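Ice-binding protein (Flavobacteriaceae bacterium, PDB 5UYT) binds ice through right-handed beta-solenoid domains and, as an antifreeze protein, probably helps its Antarctic bacterial host to survive freezing conditions. Local coordinates at residues V214-G219 / Y283-T288; L277-A282 / L403-G408; A334-K339 / K361-K366. All blocks are in the same frame, centred on the assembly; numbering follows the deposited sequence.

Overall arrangement
The three contacts illustrate how a beta-solenoid domain gathers other elements along its flank. Interactions 1 and 2 use successive parts of helix 270-288 and have centres 11 Å apart; they touch where CD2 of L218 lies 3.9 Å from CB of A282. Interaction 3 is the parallel strand pairing of the solenoid wall, with its centre 10 Å from that of interaction 1, and CG of P216 lies 3.5 Å from CE1 of F364 between them. The centres of interactions 2 and 3 are 16 Å apart and their nearest atoms about 6 Å. Helix and loop thus lie against one flank of the same domain, with 403-408 reached further along it.

Interaction 1 of 3, residues V214-G219 / Y283-T288; sequences VAPNLG and YTYLNT
Y285 reaches from helix 270-288 to the loop at V214, where its phenol donates the one hydrogen bond of this contact: OH to V214 O, 2.6 Å. The carbonyl oxygen lies at the edge of the ring, close to its plane, whereas the hydroxyl comes from well above the carbonyl plane, 48° out of it. The side chain of V214 crosses that of Y285 at about a right angle, bringing CB to 3.3 Å from the same OH, and the phenol thus meets both backbone and side chain of one residue.

Apolar packing centres on P216. Its CB rests 3.6 Å from CD2 of Y285, while the other end of the pyrrolidine ring turns to L286, with CD 3.8 Å from L286 CD2. One proline thus touches two consecutive helical side chains. They diverge in their torsions: CB of Y285 already faces the loop, and setting CG opposite the backbone N (chi1 174°) carries the ring on to P216 and V214, whereas L286 has CG anti to its carbonyl carbon (chi1 -72°) and meets the proline with a single methyl.

A second hydrogen bond lies within the loop: OD1 of N217 accepts from N of G219 at 2.8 Å. This Asx turn bends the backbone just beyond P216, and G219 has a positive phi, which suits glycine.

The loop joins strands 198-200 and 224-228, so its chain runs from one ice-binding-like region toward the next. A215 and P216 also rest on F364 of strand 363-367, and L218 touches S382. L286 and Y283 pack on I384 of strand 382-385, which seats helix and loop together on the same flank of the second solenoid.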
loop_
_atom_site.group_PDB
_atom_site.type_symbol
_atom_site.label_atom_id
_atom_site.label_comp_id
_atom_site.label_asym_id
_atom_site.label_seq_id
_atom_site.Cartn_x
_atom_site.Cartn_y
_atom_site.Cartn_z
ATOM N N VAL A 214 10.105 -11.808 -7.067
ATOM C CA VAL A 214 11.532 -12.088 -6.828
ATOM C C VAL A 214 12.348 -10.851 -7.172
ATOM O O VAL A 214 12.166 -10.273 -8.245
ATOM C CB VAL A 214 12.002 -13.293 -7.673
ATOM C CG1 VAL A 214 13.509 -13.505 -7.547
ATOM C CG2 VAL A 214 11.256 -14.536 -7.247
ATOM N N ALA A 215 13.192 -10.426 -6.227
ATOM C CA ALA A 215 14.075 -9.254 -6.361
ATOM C C ALA A 215 15.044 -9.442 -7.528
ATOM O O ALA A 215 15.442 -10.588 -7.807
ATOM C CB ALA A 215 14.865 -9.019 -5.072
ATOM N N PRO A 216 15.432 -8.344 -8.211
ATOM C CA PRO A 216 16.437 -8.492 -9.250
ATOM C C PRO A 216 17.795 -8.829 -8.652
ATOM O O PRO A 216 18.103 -8.414 -7.522
ATOM C CB PRO A 216 16.515 -7.092 -9.855
ATOM C CG PRO A 216 16.171 -6.170 -8.694
ATOM C CD PRO A 216 15.027 -6.927 -8.058
ATOM N N ASN A 217 18.596 -9.569 -9.408
ATOM C CA ASN A 217 19.976 -9.715 -9.062
ATOM C C ASN A 217 20.667 -8.446 -9.548
ATOM O O ASN A 217 20.670 -8.154 -10.750
ATOM C CB ASN A 217 20.550 -10.967 -9.718
ATOM C CG ASN A 217 22.050 -11.112 -9.498
ATOM O OD1 ASN A 217 22.652 -10.454 -8.666
ATOM N ND2 ASN A 217 22.650 -12.027 -10.248
ATOM N N LEU A 218 21.198 -7.663 -8.610
ATOM C CA LEU A 218 21.958 -6.458 -8.997
ATOM C C LEU A 218 23.405 -6.750 -9.446
ATOM O O LEU A 218 24.088 -5.835 -9.933
ATOM C CB LEU A 218 21.947 -5.407 -7.877
ATOM C CG LEU A 218 20.560 -4.885 -7.470
ATOM C CD1 LEU A 218 20.724 -3.902 -6.317
ATOM C CD2 LEU A 218 19.839 -4.229 -8.644
ATOM N N GLY A 219 23.889 -7.996 -9.309
ATOM C CA GLY A 219 25.323 -8.254 -9.554
ATOM C C GLY A 219 26.239 -7.239 -8.857
ATOM O O GLY A 219 26.039 -6.919 -7.673
ATOM N N TYR A 283 17.650 -3.619 -14.954
ATOM C CA TYR A 283 16.564 -2.807 -15.501
ATOM C C TYR A 283 15.615 -3.665 -16.356
ATOM O O TYR A 283 14.391 -3.622 -16.184
ATOM C CB TYR A 283 17.108 -1.614 -16.309
ATOM C CG TYR A 283 16.023 -0.693 -16.822
ATOM C CD1 TYR A 283 15.579 0.399 -16.053
ATOM C CD2 TYR A 283 15.461 -0.897 -18.062
ATOM C CE1 TYR A 283 14.574 1.246 -16.534
ATOM C CE2 TYR A 283 14.451 -0.075 -18.557
ATOM C CZ TYR A 283 14.015 0.991 -17.789
ATOM O OH TYR A 283 13.033 1.792 -18.331
ATOM N N THR A 284 16.182 -4.438 -17.281
ATOM C CA THR A 284 15.399 -5.339 -18.120
ATOM C C THR A 284 14.586 -6.339 -17.290
ATOM O O THR A 284 13.434 -6.601 -17.607
ATOM C CB THR A 284 16.304 -6.110 -19.089
ATOM O OG1 THR A 284 17.054 -5.145 -19.831
ATOM C CG2 THR A 284 15.499 -7.007 -20.035
ATOM N N TYR A 285 15.190 -6.884 -16.240
ATOM C CA TYR A 285 14.468 -7.808 -15.358
ATOM C C TYR A 285 13.252 -7.115 -14.724
ATOM O O TYR A 285 12.145 -7.686 -14.723
ATOM C CB TYR A 285 15.390 -8.387 -14.268
ATOM C CG TYR A 285 14.628 -9.226 -13.248
ATOM C CD1 TYR A 285 14.368 -10.575 -13.484
ATOM C CD2 TYR A 285 14.154 -8.664 -12.067
ATOM C CE1 TYR A 285 13.665 -11.350 -12.561
ATOM C CE2 TYR A 285 13.434 -9.428 -11.142
ATOM C CZ TYR A 285 13.217 -10.771 -11.379
ATOM O OH TYR A 285 12.504 -11.548 -10.460
ATOM N N LEU A 286 13.454 -5.910 -14.185
ATOM C CA LEU A 286 12.381 -5.163 -13.505
ATOM C C LEU A 286 11.275 -4.774 -14.495
ATOM O O LEU A 286 10.065 -4.951 -14.225
ATOM C CB LEU A 286 12.939 -3.910 -12.832
ATOM C CG LEU A 286 13.801 -4.107 -11.582
ATOM C CD1 LEU A 286 14.347 -2.769 -11.095
ATOM C CD2 LEU A 286 13.012 -4.825 -10.474
ATOM N N ASN A 287 11.706 -4.272 -15.661
ATOM C CA ASN A 287 10.774 -3.869 -16.725
ATOM C C ASN A 287 9.817 -4.981 -17.151
ATOM O O ASN A 287 8.659 -4.701 -17.504
ATOM C CB ASN A 287 11.535 -3.322 -17.949
ATOM C CG ASN A 287 10.666 -2.432 -18.813
ATOM O OD1 ASN A 287 9.884 -1.634 -18.293
ATOM N ND2 ASN A 287 10.787 -2.563 -20.124
ATOM N N THR A 288 10.283 -6.231 -17.117
ATOM C CA THR A 288 9.491 -7.370 -17.593
ATOM C C THR A 288 8.690 -8.141 -16.494
ATOM O O THR A 288 7.920 -9.048 -16.802
ATOM C CB THR A 288 10.306 -8.340 -18.506
ATOM O OG1 THR A 288 11.450 -8.831 -17.814
ATOM C CG2 THR A 288 10.786 -7.639 -19.808
#

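Interaction 2 of 3, residues L277-A282 / L403-G408; sequences LDLNNA and LSTSGG
L279 projects from helix 270-288 toward the end of strand 397-404, and its two methyls divide the work. With CG turned away from the backbone N (chi1 180°) and chi2 near 63°, the branch splits over the strand: CD1 presses on L403 CB at 3.5 Å, a tight carbon-carbon approach, and CD2 sits 3.3 Å from S404 O. The other end of L403 also takes part, its CD1 lying 3.6 Å from CD1 of L279.

T405 crosses L279 at about a right angle and offers its methyl to the helix. CG2 lies 4.1 Å from CG of L279 and 3.7 Å from OD1 of N280. A chi1 of 63° places OG1 between backbone N and carbonyl carbon, where it is hydrogen-bonded to ND2 of N386. The methyl is thereby left to the helix and the hydroxyl to the loop.

Just beyond the strand, OG of S404 accepts from N of S406 at 3.2 Å, an ST turn that begins the corner leading to G407. I384 and F227, from the strands paired with 397-404, also touch both leucines, so the contact joins helix to strand end as in the ice-binding family fold, a right-handed beta-solenoid with a helix packed along its side.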
loop_
_atom_site.group_PDB
_atom_site.type_symbol
_atom_site.label_atom_id
_atom_site.label_comp_id
_atom_site.label_asym_id
_atom_site.label_seq_id
_atom_site.Cartn_x
_atom_site.Cartn_y
_atom_site.Cartn_z
ATOM N N LEU A 277 26.922 -3.268 -17.254
ATOM C CA LEU A 277 26.277 -4.497 -17.772
ATOM C C LEU A 277 25.220 -4.987 -16.783
ATOM O O LEU A 277 24.088 -5.325 -17.149
ATOM C CB LEU A 277 27.326 -5.593 -18.039
ATOM C CG LEU A 277 28.287 -5.302 -19.201
ATOM C CD1 LEU A 277 29.361 -6.394 -19.335
ATOM C CD2 LEU A 277 27.546 -5.198 -20.547
ATOM N N ASP A 278 25.591 -4.991 -15.515
ATOM C CA ASP A 278 24.714 -5.507 -14.480
ATOM C C ASP A 278 23.507 -4.594 -14.256
ATOM O O ASP A 278 22.411 -5.081 -13.998
ATOM C CB ASP A 278 25.483 -5.721 -13.191
ATOM C CG ASP A 278 26.405 -6.910 -13.286
ATOM O OD1 ASP A 278 26.220 -7.710 -14.219
ATOM O OD2 ASP A 278 27.295 -7.050 -12.438
ATOM N N LEU A 279 23.716 -3.289 -14.405
ATOM C CA LEU A 279 22.604 -2.329 -14.328
ATOM C C LEU A 279 21.602 -2.578 -15.460
ATOM O O LEU A 279 20.397 -2.612 -15.212
ATOM C CB LEU A 279 23.106 -0.885 -14.395
ATOM C CG LEU A 279 22.042 0.215 -14.333
ATOM C CD1 LEU A 279 21.323 0.158 -12.987
ATOM C CD2 LEU A 279 22.734 1.573 -14.456
ATOM N N ASN A 280 22.078 -2.750 -16.697
ATOM C CA ASN A 280 21.165 -3.046 -17.794
ATOM C C ASN A 280 20.391 -4.335 -17.557
ATOM O O ASN A 280 19.187 -4.403 -17.851
ATOM C CB ASN A 280 21.907 -3.162 -19.141
ATOM C CG ASN A 280 22.459 -1.836 -19.603
ATOM O OD1 ASN A 280 22.165 -0.795 -19.013
ATOM N ND2 ASN A 280 23.290 -1.864 -20.632
ATOM N N ASN A 281 21.071 -5.356 -17.034
ATOM C CA ASN A 281 20.385 -6.633 -16.775
ATOM C C ASN A 281 19.259 -6.451 -15.740
ATOM O O ASN A 281 18.143 -6.968 -15.938
ATOM C CB ASN A 281 21.334 -7.724 -16.296
ATOM C CG ASN A 281 22.353 -8.156 -17.347
ATOM O OD1 ASN A 281 22.111 -8.099 -18.552
ATOM N ND2 ASN A 281 23.509 -8.629 -16.868
ATOM N N ALA A 282 19.547 -5.713 -14.667
ATOM C CA ALA A 282 18.563 -5.463 -13.613
ATOM C C ALA A 282 17.369 -4.648 -14.154
ATOM O O ALA A 282 16.207 -4.947 -13.832
ATOM C CB ALA A 282 19.208 -4.753 -12.421
ATOM N N LEU A 403 20.706 4.988 -9.725
ATOM C CA LEU A 403 21.444 4.448 -10.844
ATOM C C LEU A 403 20.722 4.921 -12.104
ATOM O O LEU A 403 19.516 5.096 -12.065
ATOM C CB LEU A 403 21.436 2.895 -10.818
ATOM C CG LEU A 403 21.681 2.291 -9.413
ATOM C CD1 LEU A 403 21.452 0.803 -9.480
ATOM C CD2 LEU A 403 23.135 2.518 -9.027
ATOM N N SER A 404 21.448 5.156 -13.190
ATOM C CA SER A 404 20.790 5.386 -14.476
ATOM C C SER A 404 21.559 4.649 -15.528
ATOM O O SER A 404 22.805 4.705 -15.560
ATOM C CB SER A 404 20.726 6.867 -14.898
ATOM O OG SER A 404 20.064 6.935 -16.180
ATOM N N THR A 405 20.821 3.996 -16.411
ATOM C CA THR A 405 21.441 3.289 -17.524
ATOM C C THR A 405 22.106 4.264 -18.468
ATOM O O THR A 405 23.094 3.926 -19.166
ATOM C CB THR A 405 20.404 2.503 -18.323
ATOM O OG1 THR A 405 19.461 3.424 -18.888
ATOM C CG2 THR A 405 19.723 1.487 -17.456
ATOM N N SER A 406 21.525 5.448 -18.562
ATOM C CA SER A 406 21.989 6.443 -19.499
ATOM C C SER A 406 21.499 7.816 -19.082
ATOM O O SER A 406 20.312 8.052 -18.903
ATOM C CB SER A 406 21.533 6.131 -20.918
ATOM O OG SER A 406 22.148 7.060 -21.763
ATOM N N GLY A 407 22.425 8.740 -18.922
ATOM C CA GLY A 407 22.029 10.031 -18.447
ATOM C C GLY A 407 23.022 10.511 -17.436
ATOM O O GLY A 407 23.507 9.747 -16.588
ATOM N N GLY A 408 23.307 11.794 -17.514
ATOM C CA GLY A 408 24.168 12.419 -16.519
ATOM C C GLY A 408 23.500 12.489 -15.166
ATOM O O GLY A 408 22.262 12.389 -15.051
#

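Interaction 3 of 3, residues A334-K339 / K361-K366; sequences AVFVIK and KNVFWK
I338 and W365 pair across two neighbouring parallel strands, 336-340 and 363-367, in the wall of a right-handed beta-solenoid. The axes of the short strand segments come within 4.7 Å and diverge by only 13°, with F336, V337, I338 and K339 in register with V363, F364, W365 and K366.

The tight part begins with the backbone. N of F336 donates to O of N362, N of F364 to O of F336, N of I338 to O of F364, and N of K366 to O of I338, an alternation typical of parallel pairing. The first three donors approach nearly along the C=O axis, while K366 N is tilted 25° from the carbonyl plane.

F336, V363, I338 and W365 project together on the face away from helix 270-288, consistent with the interior of the solenoid, where F336 and V363 also meet L326. The side chains of I338 and W365 lie side by side, and CD1 of I338 sits over one face of the indole, 3.6 Å from the six-membered ring centroid of W365, in a CH-pi contact. W365 is held further by NE1 bonding to K380 O.

Packing on the other face, toward helix 270-288, is different in character. V337 touches L286, and two lysines lie along the strands: K366, bent at chi2 (-81°) and chi3, brings CE to 3.7 Å from CB of K339. NZ of K339 and NZ of K366 stay 6.8 Å apart. They find separate partners, I340 O for K366, and L289 O with T291 OG1 for K339.

Loosest is the end ahead of the strands, where K361 is partly exposed and its NZ bonds to OD1 of N362 at 2.9 Å. There a water bridges the segments, donating to A334 O at 2.8 Å and accepting only a weak bond from ND2 of N362 at 3.3 Å.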
loop_
_atom_site.group_PDB
_atom_site.type_symbol
_atom_site.label_atom_id
_atom_site.label_comp_id
_atom_site.label_asym_id
_atom_site.label_seq_id
_atom_site.Cartn_x
_atom_site.Cartn_y
_atom_site.Cartn_z
ATOM N N ALA A 334 9.796 -9.335 2.337
ATOM C CA ALA A 334 8.889 -8.831 1.302
ATOM C C ALA A 334 9.620 -7.876 0.344
ATOM O O ALA A 334 10.407 -7.038 0.770
ATOM C CB ALA A 334 7.717 -8.096 1.943
ATOM N N VAL A 335 9.290 -7.965 -0.946
ATOM C CA VAL A 335 9.907 -7.136 -1.991
ATOM C C VAL A 335 8.804 -6.224 -2.581
ATOM O O VAL A 335 7.635 -6.648 -2.751
ATOM C CB VAL A 335 10.452 -8.028 -3.130
ATOM C CG1 VAL A 335 10.833 -7.204 -4.375
ATOM C CG2 VAL A 335 11.639 -8.849 -2.643
ATOM N N PHE A 336 9.193 -4.998 -2.906
ATOM C CA PHE A 336 8.301 -4.035 -3.528
ATOM C C PHE A 336 8.960 -3.590 -4.812
ATOM O O PHE A 336 10.132 -3.148 -4.799
ATOM C CB PHE A 336 8.160 -2.808 -2.631
ATOM C CG PHE A 336 7.653 -3.116 -1.251
ATOM C CD1 PHE A 336 6.308 -2.893 -0.942
ATOM C CD2 PHE A 336 8.518 -3.604 -0.258
ATOM C CE1 PHE A 336 5.836 -3.156 0.352
ATOM C CE2 PHE A 336 8.039 -3.865 1.032
ATOM C CZ PHE A 336 6.712 -3.644 1.331
ATOM N N VAL A 337 8.241 -3.672 -5.926
ATOM C CA VAL A 337 8.781 -3.129 -7.161
ATOM C C VAL A 337 7.819 -2.068 -7.682
ATOM O O VAL A 337 6.623 -2.314 -7.792
ATOM C CB VAL A 337 9.023 -4.224 -8.222
ATOM C CG1 VAL A 337 9.343 -3.589 -9.587
ATOM C CG2 VAL A 337 10.182 -5.157 -7.791
ATOM N N ILE A 338 8.344 -0.883 -7.992
ATOM C CA ILE A 338 7.496 0.238 -8.483
ATOM C C ILE A 338 7.997 0.607 -9.876
ATOM O O ILE A 338 9.104 1.126 -10.022
ATOM C CB ILE A 338 7.558 1.447 -7.509
ATOM C CG1 ILE A 338 6.980 0.977 -6.150
ATOM C CG2 ILE A 338 6.707 2.621 -8.045
ATOM C CD1 ILE A 338 7.166 1.947 -5.006
ATOM N N LYS A 339 7.227 0.251 -10.901
ATOM C CA LYS A 339 7.607 0.525 -12.288
ATOM C C LYS A 339 6.951 1.855 -12.665
ATOM O O LYS A 339 5.731 2.021 -12.500
ATOM C CB LYS A 339 7.055 -0.573 -13.227
ATOM C CG LYS A 339 7.535 -1.982 -12.923
ATOM C CD LYS A 339 7.185 -2.947 -14.064
ATOM C CE LYS A 339 5.701 -3.246 -14.049
ATOM N NZ LYS A 339 5.363 -4.189 -15.156
ATOM N N LYS A 361 16.609 -2.568 1.289
ATOM C CA LYS A 361 17.289 -3.519 0.426
ATOM C C LYS A 361 16.314 -4.190 -0.565
ATOM O O LYS A 361 16.741 -4.670 -1.631
ATOM C CB LYS A 361 17.911 -4.602 1.324
ATOM C CG LYS A 361 18.547 -5.780 0.623
ATOM C CD LYS A 361 19.153 -6.801 1.600
ATOM C CE LYS A 361 18.154 -7.794 2.197
ATOM N NZ LYS A 361 17.394 -8.757 1.313
ATOM N N ASN A 362 15.023 -4.264 -0.176
ATOM C CA ASN A 362 14.004 -5.016 -0.939
ATOM C C ASN A 362 13.016 -4.111 -1.673
ATOM O O ASN A 362 11.939 -4.570 -2.064
ATOM C CB ASN A 362 13.218 -5.978 -0.008
ATOM C CG ASN A 362 14.112 -7.034 0.630
ATOM O OD1 ASN A 362 15.170 -7.355 0.112
ATOM N ND2 ASN A 362 13.694 -7.569 1.780
ATOM N N VAL A 363 13.385 -2.843 -1.847
ATOM C CA VAL A 363 12.555 -1.866 -2.563
ATOM C C VAL A 363 13.263 -1.423 -3.843
ATOM O O VAL A 363 14.459 -1.010 -3.798
ATOM C CB VAL A 363 12.335 -0.639 -1.664
ATOM C CG1 VAL A 363 11.526 0.408 -2.412
ATOM C CG2 VAL A 363 11.630 -1.083 -0.371
ATOM N N PHE A 364 12.561 -1.570 -4.979
ATOM C CA PHE A 364 13.137 -1.235 -6.284
ATOM C C PHE A 364 12.223 -0.337 -7.082
ATOM O O PHE A 364 11.000 -0.554 -7.116
ATOM C CB PHE A 364 13.382 -2.512 -7.092
ATOM C CG PHE A 364 14.266 -3.479 -6.371
ATOM C CD1 PHE A 364 15.657 -3.368 -6.475
ATOM C CD2 PHE A 364 13.714 -4.413 -5.485
ATOM C CE1 PHE A 364 16.494 -4.223 -5.755
ATOM C CE2 PHE A 364 14.556 -5.276 -4.762
ATOM C CZ PHE A 364 15.928 -5.163 -4.887
ATOM N N TRP A 365 12.820 0.636 -7.760
ATOM C CA TRP A 365 12.046 1.569 -8.564
ATOM C C TRP A 365 12.625 1.490 -9.968
ATOM O O TRP A 365 13.831 1.738 -10.158
ATOM C CB TRP A 365 12.261 3.001 -8.064
ATOM C CG TRP A 365 11.905 3.237 -6.609
ATOM C CD1 TRP A 365 12.652 2.888 -5.506
ATOM C CD2 TRP A 365 10.745 3.905 -6.121
ATOM N NE1 TRP A 365 12.002 3.294 -4.360
ATOM C CE2 TRP A 365 10.829 3.918 -4.711
ATOM C CE3 TRP A 365 9.612 4.469 -6.744
ATOM C CZ2 TRP A 365 9.831 4.488 -3.903
ATOM C CZ3 TRP A 365 8.625 5.058 -5.939
ATOM C CH2 TRP A 365 8.754 5.077 -4.526
ATOM N N LYS A 366 11.789 1.140 -10.947
ATOM C CA LYS A 366 12.224 1.108 -12.337
ATOM C C LYS A 366 11.665 2.359 -13.002
ATOM O O LYS A 366 10.438 2.437 -13.164
ATOM C CB LYS A 366 11.635 -0.151 -12.986
ATOM C CG LYS A 366 12.125 -0.491 -14.410
ATOM C CD LYS A 366 11.423 0.306 -15.510
ATOM C CE LYS A 366 9.896 0.241 -15.481
ATOM N NZ LYS A 366 9.303 1.222 -16.446
HETATM O O HOH W 1 11.172 -5.880 3.160
#